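Local coordinates for protein DyP (Bjerkandera adusta, PDB 3VXJ) that binds heme b and probably acts as a dye-decolorizing peroxidase, oxidising dyes and phenols with peroxide, at residues F167-G172 / P228-Y233; H222-V227 / I332-E337; I394-P399 / V420-G425. All blocks are in the same frame, centred on the assembly; numbering follows the deposited sequence.

Interaction 1 (F167-G172 / P228-Y233). With HEM (protoporphyrin IX containing Fe), chain B.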
# COMPACT_ATOMS: atom_id res chain seq x y z
N PHE A 167 -12.09 7.05 2.21
CA PHE A 167 -13.02 6.84 3.33
C PHE A 167 -12.85 7.92 4.40
O PHE A 167 -13.68 8.03 5.31
CB PHE A 167 -12.85 5.47 3.98
CG PHE A 167 -13.20 4.29 3.09
CD1 PHE A 167 -14.32 4.29 2.25
CD2 PHE A 167 -12.40 3.15 3.13
CE1 PHE A 167 -14.61 3.19 1.46
CE2 PHE A 167 -12.69 2.04 2.34
CZ PHE A 167 -13.79 2.06 1.50
N GLY A 168 -11.77 8.71 4.31
CA GLY A 168 -11.52 9.82 5.22
C GLY A 168 -10.37 9.64 6.21
O GLY A 168 -10.14 10.54 7.02
N PHE A 169 -9.64 8.54 6.12
CA PHE A 169 -8.62 8.22 7.13
C PHE A 169 -7.21 8.58 6.71
O PHE A 169 -6.79 8.27 5.59
CB PHE A 169 -8.70 6.72 7.50
CG PHE A 169 -9.98 6.33 8.18
CD1 PHE A 169 -10.03 6.11 9.54
CD2 PHE A 169 -11.16 6.21 7.44
CE1 PHE A 169 -11.23 5.79 10.17
CE2 PHE A 169 -12.37 5.87 8.06
CZ PHE A 169 -12.40 5.68 9.43
N LEU A 170 -6.48 9.23 7.61
CA LEU A 170 -5.05 9.54 7.37
C LEU A 170 -4.28 8.25 7.09
O LEU A 170 -4.35 7.30 7.87
CB LEU A 170 -4.43 10.30 8.56
CG LEU A 170 -2.98 10.77 8.39
CD1 LEU A 170 -2.82 11.76 7.24
CD2 LEU A 170 -2.51 11.41 9.69
N ASP A 171 -3.58 8.23 5.96
CA ASP A 171 -2.87 7.04 5.48
C ASP A 171 -1.38 7.36 5.31
O ASP A 171 -1.02 8.45 4.87
CB ASP A 171 -3.48 6.59 4.14
CG ASP A 171 -3.01 5.21 3.70
OD1 ASP A 171 -2.41 4.47 4.51
OD2 ASP A 171 -3.25 4.86 2.52
N GLY A 172 -0.52 6.41 5.66
CA GLY A 172 0.93 6.58 5.55
C GLY A 172 1.60 6.99 6.85
O GLY A 172 2.63 7.70 6.84
N PRO A 228 -19.84 6.27 -0.39
CA PRO A 228 -21.19 6.44 0.16
C PRO A 228 -21.72 5.19 0.86
O PRO A 228 -22.40 5.29 1.88
CB PRO A 228 -22.03 6.74 -1.09
CG PRO A 228 -21.08 7.35 -2.04
CD PRO A 228 -19.79 6.59 -1.83
N GLU A 229 -21.39 4.02 0.33
CA GLU A 229 -21.80 2.75 0.92
C GLU A 229 -21.16 2.53 2.29
O GLU A 229 -21.83 2.13 3.24
CB GLU A 229 -21.48 1.59 -0.02
CG GLU A 229 -22.32 1.56 -1.31
CD GLU A 229 -21.77 2.44 -2.44
OE1 GLU A 229 -20.82 3.23 -2.26
OE2 GLU A 229 -22.32 2.33 -3.56
N PHE A 230 -19.86 2.81 2.40
CA PHE A 230 -19.15 2.73 3.67
C PHE A 230 -19.79 3.66 4.71
O PHE A 230 -20.08 3.25 5.84
CB PHE A 230 -17.68 3.09 3.44
CG PHE A 230 -16.87 3.24 4.70
CD1 PHE A 230 -16.37 2.12 5.37
CD2 PHE A 230 -16.60 4.50 5.22
CE1 PHE A 230 -15.61 2.27 6.53
CE2 PHE A 230 -15.84 4.65 6.38
CZ PHE A 230 -15.36 3.53 7.04
N ASN A 231 -19.99 4.91 4.31
CA ASN A 231 -20.59 5.91 5.20
C ASN A 231 -21.97 5.46 5.67
O ASN A 231 -22.27 5.48 6.87
CB ASN A 231 -20.68 7.25 4.47
CG ASN A 231 -21.18 8.37 5.37
OD1 ASN A 231 -20.50 8.78 6.30
ND2 ASN A 231 -22.37 8.89 5.07
N ALA A 232 -22.82 5.04 4.73
CA ALA A 232 -24.16 4.58 5.06
C ALA A 232 -24.14 3.37 5.99
O ALA A 232 -24.95 3.28 6.91
CB ALA A 232 -24.95 4.27 3.79
N TYR A 233 -23.20 2.44 5.76
CA TYR A 233 -23.06 1.28 6.62
C TYR A 233 -22.72 1.67 8.05
O TYR A 233 -23.27 1.12 9.00
CB TYR A 233 -21.99 0.31 6.08
CG TYR A 233 -21.86 -0.93 6.95
CD1 TYR A 233 -22.73 -2.00 6.80
CD2 TYR A 233 -20.88 -1.00 7.94
CE1 TYR A 233 -22.62 -3.13 7.61
CE2 TYR A 233 -20.77 -2.12 8.75
CZ TYR A 233 -21.63 -3.18 8.59
OH TYR A 233 -21.51 -4.29 9.40
CHA HEM B . -2.37 0.99 7.40
CHB HEM B . -6.06 2.28 4.56
CHC HEM B . -5.36 -1.63 1.80
CHD HEM B . -1.64 -2.93 4.60
C1A HEM B . -3.45 1.66 6.89
C2A HEM B . -4.05 2.84 7.47
C3A HEM B . -5.08 3.19 6.68
C4A HEM B . -5.14 2.26 5.58
CMA HEM B . -6.03 4.39 6.86
CAA HEM B . -3.59 3.51 8.79
CBA HEM B . -2.49 4.56 8.65
CGA HEM B . -1.13 3.98 8.35
O1A HEM B . -0.50 3.34 9.22
O2A HEM B . -0.64 4.20 7.20
C1B HEM B . -6.19 1.34 3.55
C2B HEM B . -7.17 1.37 2.49
C3B HEM B . -6.97 0.29 1.72
C4B HEM B . -5.85 -0.44 2.27
CMB HEM B . -8.24 2.47 2.34
CAB HEM B . -7.73 -0.14 0.44
CBB HEM B . -8.39 0.74 -0.32
C1C HEM B . -4.32 -2.34 2.35
C2C HEM B . -3.84 -3.63 1.89
C3C HEM B . -2.82 -4.00 2.67
C4C HEM B . -2.63 -2.94 3.65
CMC HEM B . -4.43 -4.39 0.68
CAC HEM B . -1.95 -5.28 2.61
CBC HEM B . -2.46 -6.47 2.28
C1D HEM B . -1.47 -1.96 5.56
C2D HEM B . -0.35 -1.93 6.47
C3D HEM B . -0.58 -0.74 7.34
C4D HEM B . -1.81 -0.14 6.87
CMD HEM B . 0.83 -2.91 6.60
CAD HEM B . 0.33 -0.31 8.50
CBD HEM B . -0.03 -1.16 9.71
CGD HEM B . 0.85 -0.84 10.89
O1D HEM B . 0.28 -0.58 11.99
O2D HEM B . 2.09 -0.86 10.75
NA HEM B . -4.15 1.32 5.77
NB HEM B . -5.41 0.20 3.41
NC HEM B . -3.58 -1.98 3.45
ND HEM B . -2.30 -0.87 5.80
FE HEM B . -3.91 -0.37 4.64
O HOH W 1 -2.67 0.75 3.55
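With CG anti to the backbone N (chi1 172°), the Phe230 ring projects from its helix, while chi1 of -65° at both Phe167 and Phe169 tucks CG beside the backbone N. The three rings thereby meet. Phe167 to Gly172 lies in a loop and ends in Gly168-Phe169-Leu170-Asp171-Gly172, the GXXDG motif of the DyP-type peroxidases. Phe230 belongs to helix 227-236. The main contact is an offset stack of Phe167 on Phe230. Their centroids lie 4.4 Å apart and the planes are tilted by 27°. The Phe230 ring lies over one face of Phe167. In turn CB and CG of Phe167 sit over the rim of the Phe230 ring. Phe167 CE1 also reaches back along the side chain to Phe230 CB, at 3.7 Å. Phe169 adds a second aromatic contact at the far end of the Phe230 ring. Its CE2 meets Phe230 CZ at 3.9 Å, obliquely. The contact is apolar and buried. Phe261 and Met260 of helix 249-261 join the cluster, Phe261 against Phe167 and Phe169, Met260 against Phe230. Phe167 and Phe169 pack against helix 227-236, and the residues from Phe169 on meet the cofactor. Phe169 CB touches the heme methyl CMA at 3.6 Å. The carboxylate of Asp171 stands on the face of the porphyrin that carries the iron-bound water, and its OD1 forms a salt bridge with Arg329. The next residue is bonded directly to the cofactor: Gly172 N donates to the heme propionate oxygen O2A over 2.7 Å.

Interaction 2 (H222-V227 / I332-E337). With HEM (protoporphyrin IX containing Fe), chain B.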
# COMPACT_ATOMS: atom_id res chain seq x y z
N HIS A 222 -4.99 -1.95 -7.90
CA HIS A 222 -5.92 -0.88 -8.21
C HIS A 222 -7.23 -1.17 -7.49
O HIS A 222 -7.94 -2.11 -7.85
CB HIS A 222 -6.14 -0.82 -9.73
CG HIS A 222 -7.25 0.09 -10.15
ND1 HIS A 222 -7.82 0.03 -11.40
CD2 HIS A 222 -7.90 1.07 -9.48
CE1 HIS A 222 -8.78 0.93 -11.48
NE2 HIS A 222 -8.86 1.57 -10.32
N PHE A 223 -7.52 -0.41 -6.44
CA PHE A 223 -8.75 -0.61 -5.67
C PHE A 223 -9.75 0.48 -5.98
O PHE A 223 -9.40 1.66 -5.94
CB PHE A 223 -8.50 -0.53 -4.16
CG PHE A 223 -7.64 -1.63 -3.61
CD1 PHE A 223 -7.99 -2.97 -3.76
CD2 PHE A 223 -6.50 -1.30 -2.88
CE1 PHE A 223 -7.19 -3.97 -3.21
CE2 PHE A 223 -5.69 -2.29 -2.32
CZ PHE A 223 -6.05 -3.64 -2.48
N GLN A 224 -10.98 0.11 -6.29
CA GLN A 224 -12.08 1.06 -6.33
C GLN A 224 -12.75 1.05 -4.96
O GLN A 224 -13.04 -0.02 -4.42
CB GLN A 224 -13.06 0.69 -7.43
CG GLN A 224 -14.20 1.68 -7.58
CD GLN A 224 -14.97 1.51 -8.87
OE1 GLN A 224 -14.56 0.78 -9.78
NE2 GLN A 224 -16.10 2.20 -8.96
N GLN A 225 -13.04 2.23 -4.42
CA GLN A 225 -13.70 2.34 -3.11
C GLN A 225 -15.15 2.81 -3.22
O GLN A 225 -15.48 3.67 -4.05
CB GLN A 225 -12.91 3.26 -2.18
CG GLN A 225 -11.58 2.63 -1.69
CD GLN A 225 -10.67 3.60 -0.97
OE1 GLN A 225 -9.69 4.06 -1.54
NE2 GLN A 225 -10.98 3.90 0.28
N LYS A 226 -15.99 2.23 -2.37
CA LYS A 226 -17.41 2.54 -2.30
C LYS A 226 -17.67 3.40 -1.06
O LYS A 226 -18.01 2.88 0.02
CB LYS A 226 -18.22 1.25 -2.26
CG LYS A 226 -17.92 0.28 -3.41
CD LYS A 226 -18.31 0.82 -4.77
CE LYS A 226 -18.32 -0.29 -5.80
NZ LYS A 226 -18.73 0.20 -7.14
N VAL A 227 -17.48 4.70 -1.22
CA VAL A 227 -17.46 5.62 -0.07
C VAL A 227 -18.87 5.91 0.48
O VAL A 227 -19.08 5.80 1.69
CB VAL A 227 -16.67 6.91 -0.38
CG1 VAL A 227 -16.67 7.84 0.83
CG2 VAL A 227 -15.25 6.56 -0.80
N ILE A 332 -1.48 6.02 -3.17
CA ILE A 332 -2.07 7.34 -3.39
C ILE A 332 -3.55 7.18 -3.76
O ILE A 332 -3.91 6.29 -4.53
CB ILE A 332 -1.28 8.14 -4.48
CG1 ILE A 332 -1.72 9.61 -4.49
CG2 ILE A 332 -1.41 7.48 -5.86
CD1 ILE A 332 -0.86 10.52 -5.34
N PRO A 333 -4.42 8.04 -3.20
CA PRO A 333 -5.82 8.00 -3.62
C PRO A 333 -6.00 8.41 -5.07
O PRO A 333 -5.12 9.08 -5.63
CB PRO A 333 -6.49 9.04 -2.70
CG PRO A 333 -5.58 9.12 -1.51
CD PRO A 333 -4.21 9.01 -2.11
N TYR A 334 -7.13 8.06 -5.67
CA TYR A 334 -7.49 8.60 -6.98
C TYR A 334 -8.97 8.92 -7.02
O TYR A 334 -9.76 8.36 -6.26
CB TYR A 334 -7.11 7.66 -8.13
CG TYR A 334 -8.07 6.51 -8.35
CD1 TYR A 334 -9.18 6.66 -9.19
CD2 TYR A 334 -7.86 5.26 -7.76
CE1 TYR A 334 -10.08 5.61 -9.39
CE2 TYR A 334 -8.76 4.20 -7.96
CZ TYR A 334 -9.85 4.38 -8.78
OH TYR A 334 -10.70 3.31 -8.96
N GLY A 335 -9.32 9.82 -7.94
CA GLY A 335 -10.71 10.12 -8.22
C GLY A 335 -11.21 11.33 -7.49
O GLY A 335 -10.53 11.86 -6.61
N PRO A 336 -12.41 11.79 -7.85
CA PRO A 336 -12.98 13.01 -7.29
C PRO A 336 -13.47 12.82 -5.86
O PRO A 336 -13.69 11.69 -5.42
CB PRO A 336 -14.18 13.28 -8.21
CG PRO A 336 -14.59 11.92 -8.67
CD PRO A 336 -13.31 11.16 -8.84
N GLU A 337 -13.64 13.93 -5.17
CA GLU A 337 -14.29 13.93 -3.87
C GLU A 337 -15.71 13.39 -3.98
O GLU A 337 -16.33 13.45 -5.04
CB GLU A 337 -14.27 15.34 -3.27
CG GLU A 337 -12.86 15.80 -2.92
CD GLU A 337 -12.24 14.94 -1.83
OE1 GLU A 337 -12.60 15.15 -0.66
OE2 GLU A 337 -11.42 14.06 -2.15
CHA HEM B . -2.37 0.99 7.40
CHB HEM B . -6.06 2.28 4.56
CHC HEM B . -5.36 -1.63 1.80
CHD HEM B . -1.64 -2.93 4.60
C1A HEM B . -3.45 1.66 6.89
C2A HEM B . -4.05 2.84 7.47
C3A HEM B . -5.08 3.19 6.68
C4A HEM B . -5.14 2.26 5.58
CMA HEM B . -6.03 4.39 6.86
CAA HEM B . -3.59 3.51 8.79
CBA HEM B . -2.49 4.56 8.65
CGA HEM B . -1.13 3.98 8.35
O1A HEM B . -0.50 3.34 9.22
O2A HEM B . -0.64 4.20 7.20
C1B HEM B . -6.19 1.34 3.55
C2B HEM B . -7.17 1.37 2.49
C3B HEM B . -6.97 0.29 1.72
C4B HEM B . -5.85 -0.44 2.27
CMB HEM B . -8.24 2.47 2.34
CAB HEM B . -7.73 -0.14 0.44
CBB HEM B . -8.39 0.74 -0.32
C1C HEM B . -4.32 -2.34 2.35
C2C HEM B . -3.84 -3.63 1.89
C3C HEM B . -2.82 -4.00 2.67
C4C HEM B . -2.63 -2.94 3.65
CMC HEM B . -4.43 -4.39 0.68
CAC HEM B . -1.95 -5.28 2.61
CBC HEM B . -2.46 -6.47 2.28
C1D HEM B . -1.47 -1.96 5.56
C2D HEM B . -0.35 -1.93 6.47
C3D HEM B . -0.58 -0.74 7.34
C4D HEM B . -1.81 -0.14 6.87
CMD HEM B . 0.83 -2.91 6.60
CAD HEM B . 0.33 -0.31 8.50
CBD HEM B . -0.03 -1.16 9.71
CGD HEM B . 0.85 -0.84 10.89
O1D HEM B . 0.28 -0.58 11.99
O2D HEM B . 2.09 -0.86 10.75
NA HEM B . -4.15 1.32 5.77
NB HEM B . -5.41 0.20 3.41
NC HEM B . -3.58 -1.98 3.45
ND HEM B . -2.30 -0.87 5.80
FE HEM B . -3.91 -0.37 4.64
O HOH W 1 -2.67 0.75 3.55
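The side chains of His222 and Tyr334 cross at about a right angle, their ring planes 65° apart. His222 NE2 donates a hydrogen bond of 2.9 Å to Tyr334 OH, with an N-H...O angle of 156°. The hydroxyl lies near the plane of the imidazole, and the bond is moderately bent. Tyr334 OH is also hydrogen-bonded to Asp351 OD1. Two polar partners thus hold the hydroxyl at a buried site. Tyr334 takes a chi1 of 79°, with CG between its backbone N and carbonyl carbon, and this turns the ring toward the other strand. There its edge meets the main chain: CE2 is 3.3 Å from Phe223 O, near the ring plane. CB of Gln224 passes the hydroxyl at 3.8 Å from Tyr334 OH. Side chains alternate along 222-225, as in any strand. His222 and Gln224 serve Tyr334, whereas Phe223 and Gln225 turn to the heme. Phe223 CZ packs on the heme methyl CMC at 3.6 Å, and Phe223 CD2 lies 3.7 Å from the vinyl carbon CAB. The amide of Gln225 packs on the end of the same vinyl, with its CD 3.7 Å from heme CBB, and its NE2 is hydrogen-bonded to Glu165. Strands 216-225 and 328-334 belong to the four-stranded antiparallel sheet of the C-terminal alpha+beta domain but are not neighbours in it. Strand 353-360 runs between them, and Tyr334, from the outermost strand 328-334, reaches past Leu355 on that strand to its partners on 216-225.

Interaction 3 (I394-P399 / V420-G425); sequences IGQTTP and VIPKGG. With HEM (protoporphyrin IX containing Fe), chain B.
Ile394 and Val420 lie side by side and point the same way, and this is the tight apolar half of the contact. Ile394 CG2 meets Val420 CG1 at 3.7 Å. The same CG2 is 3.7 Å from the heme vinyl carbon CAB, and Val420 CG1 is 3.7 Å from CBB of that vinyl. Three apolar groups therefore close on one another. A chi1 of 47° puts Ile394 CG1 in the crowded position between N and the carbonyl carbon, where it packs against heme C2C and CMC. Ile394 also abuts His308, the axial ligand of the heme iron. With an alanine here both branches would be gone, which would probably leave Val420 CG1, the vinyl and the methyl CMC without their neighbour and open a gap beside His308. Val420 begins strand 420-430 of the antiparallel sheet in this alpha+beta peroxidase fold. It also packs on Phe223 of the adjoining strand 216-225. Ile394 comes from a long loop, so here a loop and the start of a strand together line one part of the heme pocket. The other half, at Gln396 and Pro422, is more polar and open to water. Gln396 is partly exposed and comes at the proline ring from the opposite direction, with one close point where its OE1 lies 3.2 Å from Pro422 CG. A water bridges the two segments. It donates to Gln396 OE1 at 2.9 Å and to Val420 O at 2.7 Å. The other end of the same amide turns elsewhere: Gln396 NE2 is hydrogen-bonded to Asp103 OD1 and to Leu101 O.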
# COMPACT_ATOMS: atom_id res chain seq x y z
N ILE A 394 -10.23 -4.74 3.89
CA ILE A 394 -9.73 -5.48 2.71
C ILE A 394 -9.76 -7.01 2.82
O ILE A 394 -9.33 -7.69 1.91
CB ILE A 394 -8.34 -4.97 2.18
CG1 ILE A 394 -7.32 -4.77 3.30
CG2 ILE A 394 -8.52 -3.68 1.36
CD1 ILE A 394 -6.69 -6.05 3.79
N GLY A 395 -10.30 -7.56 3.91
CA GLY A 395 -10.46 -9.01 4.00
C GLY A 395 -11.43 -9.52 2.95
O GLY A 395 -12.47 -8.90 2.70
N GLN A 396 -11.12 -10.65 2.31
CA GLN A 396 -11.93 -11.08 1.17
C GLN A 396 -12.74 -12.38 1.29
O GLN A 396 -13.57 -12.69 0.43
CB GLN A 396 -11.13 -11.02 -0.13
CG GLN A 396 -10.87 -9.57 -0.52
CD GLN A 396 -10.39 -9.42 -1.93
OE1 GLN A 396 -11.02 -8.72 -2.73
NE2 GLN A 396 -9.28 -10.06 -2.26
N THR A 397 -12.51 -13.11 2.37
CA THR A 397 -13.20 -14.35 2.67
C THR A 397 -14.69 -14.09 2.91
O THR A 397 -15.05 -13.12 3.59
CB THR A 397 -12.59 -14.94 3.94
OG1 THR A 397 -11.16 -15.00 3.79
CG2 THR A 397 -13.15 -16.31 4.27
N THR A 398 -15.54 -14.97 2.38
CA THR A 398 -16.98 -14.88 2.62
C THR A 398 -17.46 -16.02 3.51
O THR A 398 -17.00 -17.15 3.36
CB THR A 398 -17.78 -14.87 1.31
OG1 THR A 398 -17.52 -16.07 0.59
CG2 THR A 398 -17.41 -13.67 0.45
N PRO A 399 -18.38 -15.72 4.45
CA PRO A 399 -18.96 -14.40 4.70
C PRO A 399 -17.95 -13.45 5.35
O PRO A 399 -17.07 -13.89 6.09
CB PRO A 399 -20.10 -14.70 5.68
CG PRO A 399 -19.66 -15.92 6.40
CD PRO A 399 -18.96 -16.74 5.35
N VAL A 420 -14.20 -2.22 -0.87
CA VAL A 420 -12.94 -2.09 -1.58
C VAL A 420 -12.90 -3.19 -2.64
O VAL A 420 -12.91 -4.37 -2.31
CB VAL A 420 -11.73 -2.24 -0.63
CG1 VAL A 420 -10.42 -2.20 -1.41
CG2 VAL A 420 -11.74 -1.14 0.45
N ILE A 421 -12.89 -2.79 -3.90
CA ILE A 421 -13.01 -3.72 -5.01
C ILE A 421 -11.71 -3.76 -5.80
O ILE A 421 -11.32 -2.75 -6.39
CB ILE A 421 -14.15 -3.29 -5.97
CG1 ILE A 421 -15.45 -3.01 -5.21
CG2 ILE A 421 -14.36 -4.34 -7.07
CD1 ILE A 421 -16.09 -4.21 -4.53
N PRO A 422 -11.01 -4.92 -5.82
CA PRO A 422 -9.82 -5.01 -6.66
C PRO A 422 -10.19 -5.01 -8.14
O PRO A 422 -11.01 -5.83 -8.58
CB PRO A 422 -9.19 -6.35 -6.25
CG PRO A 422 -9.81 -6.68 -4.90
CD PRO A 422 -11.21 -6.13 -4.99
N LYS A 423 -9.61 -4.08 -8.90
CA LYS A 423 -9.88 -3.93 -10.33
C LYS A 423 -8.71 -4.40 -11.19
O LYS A 423 -8.79 -4.36 -12.42
CB LYS A 423 -10.20 -2.47 -10.66
CG LYS A 423 -11.40 -1.89 -9.93
CD LYS A 423 -12.70 -2.64 -10.21
CE LYS A 423 -13.18 -2.43 -11.65
NZ LYS A 423 -14.35 -3.30 -11.94
N GLY A 424 -7.65 -4.87 -10.54
CA GLY A 424 -6.43 -5.25 -11.23
C GLY A 424 -5.24 -5.01 -10.34
O GLY A 424 -5.32 -4.32 -9.32
N GLY A 425 -4.11 -5.56 -10.76
CA GLY A 425 -2.86 -5.38 -10.05
C GLY A 425 -1.78 -6.20 -10.70
O GLY A 425 -2.05 -7.00 -11.60
CHA HEM B . -2.37 0.99 7.40
CHB HEM B . -6.06 2.28 4.56
CHC HEM B . -5.36 -1.63 1.80
CHD HEM B . -1.64 -2.93 4.60
C1A HEM B . -3.45 1.66 6.89
C2A HEM B . -4.05 2.84 7.47
C3A HEM B . -5.08 3.19 6.68
C4A HEM B . -5.14 2.26 5.58
CMA HEM B . -6.03 4.39 6.86
CAA HEM B . -3.59 3.51 8.79
CBA HEM B . -2.49 4.56 8.65
CGA HEM B . -1.13 3.98 8.35
O1A HEM B . -0.50 3.34 9.22
O2A HEM B . -0.64 4.20 7.20
C1B HEM B . -6.19 1.34 3.55
C2B HEM B . -7.17 1.37 2.49
C3B HEM B . -6.97 0.29 1.72
C4B HEM B . -5.85 -0.44 2.27
CMB HEM B . -8.24 2.47 2.34
CAB HEM B . -7.73 -0.14 0.44
CBB HEM B . -8.39 0.74 -0.32
C1C HEM B . -4.32 -2.34 2.35
C2C HEM B . -3.84 -3.63 1.89
C3C HEM B . -2.82 -4.00 2.67
C4C HEM B . -2.63 -2.94 3.65
CMC HEM B . -4.43 -4.39 0.68
CAC HEM B . -1.95 -5.28 2.61
CBC HEM B . -2.46 -6.47 2.28
C1D HEM B . -1.47 -1.96 5.56
C2D HEM B . -0.35 -1.93 6.47
C3D HEM B . -0.58 -0.74 7.34
C4D HEM B . -1.81 -0.14 6.87
CMD HEM B . 0.83 -2.91 6.60
CAD HEM B . 0.33 -0.31 8.50
CBD HEM B . -0.03 -1.16 9.71
CGD HEM B . 0.85 -0.84 10.89
O1D HEM B . 0.28 -0.58 11.99
O2D HEM B . 2.09 -0.86 10.75
NA HEM B . -4.15 1.32 5.77
NB HEM B . -5.41 0.20 3.41
NC HEM B . -3.58 -1.98 3.45
ND HEM B . -2.30 -0.87 5.80
FE HEM B . -3.91 -0.37 4.64
O HOH W 2 -10.95 -6.06 -1.47
O HOH W 1 -2.67 0.75 3.55

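From the N terminus, the loop segment 167-172 comes first. Interaction 1 closes when helix 227-236 packs back on it. Before that, 222-227, the end of strand 216-225 and the turn into that helix, has already passed, so interaction 2 opens inside the loop of interaction 1 and closes only at 332-337. The two cross. Interaction 3 follows in series: 420-425 returns to 394-399 and closes a short loop. Strand 420-430 then lies beside 216-225, where His222 N to Gly424 O, at 2.8 Å, is a probable hydrogen bond. Phe167 touches both Gln225 and Val420. The three contacts join the GXXDG loop, the sheet and the later loop around one heme.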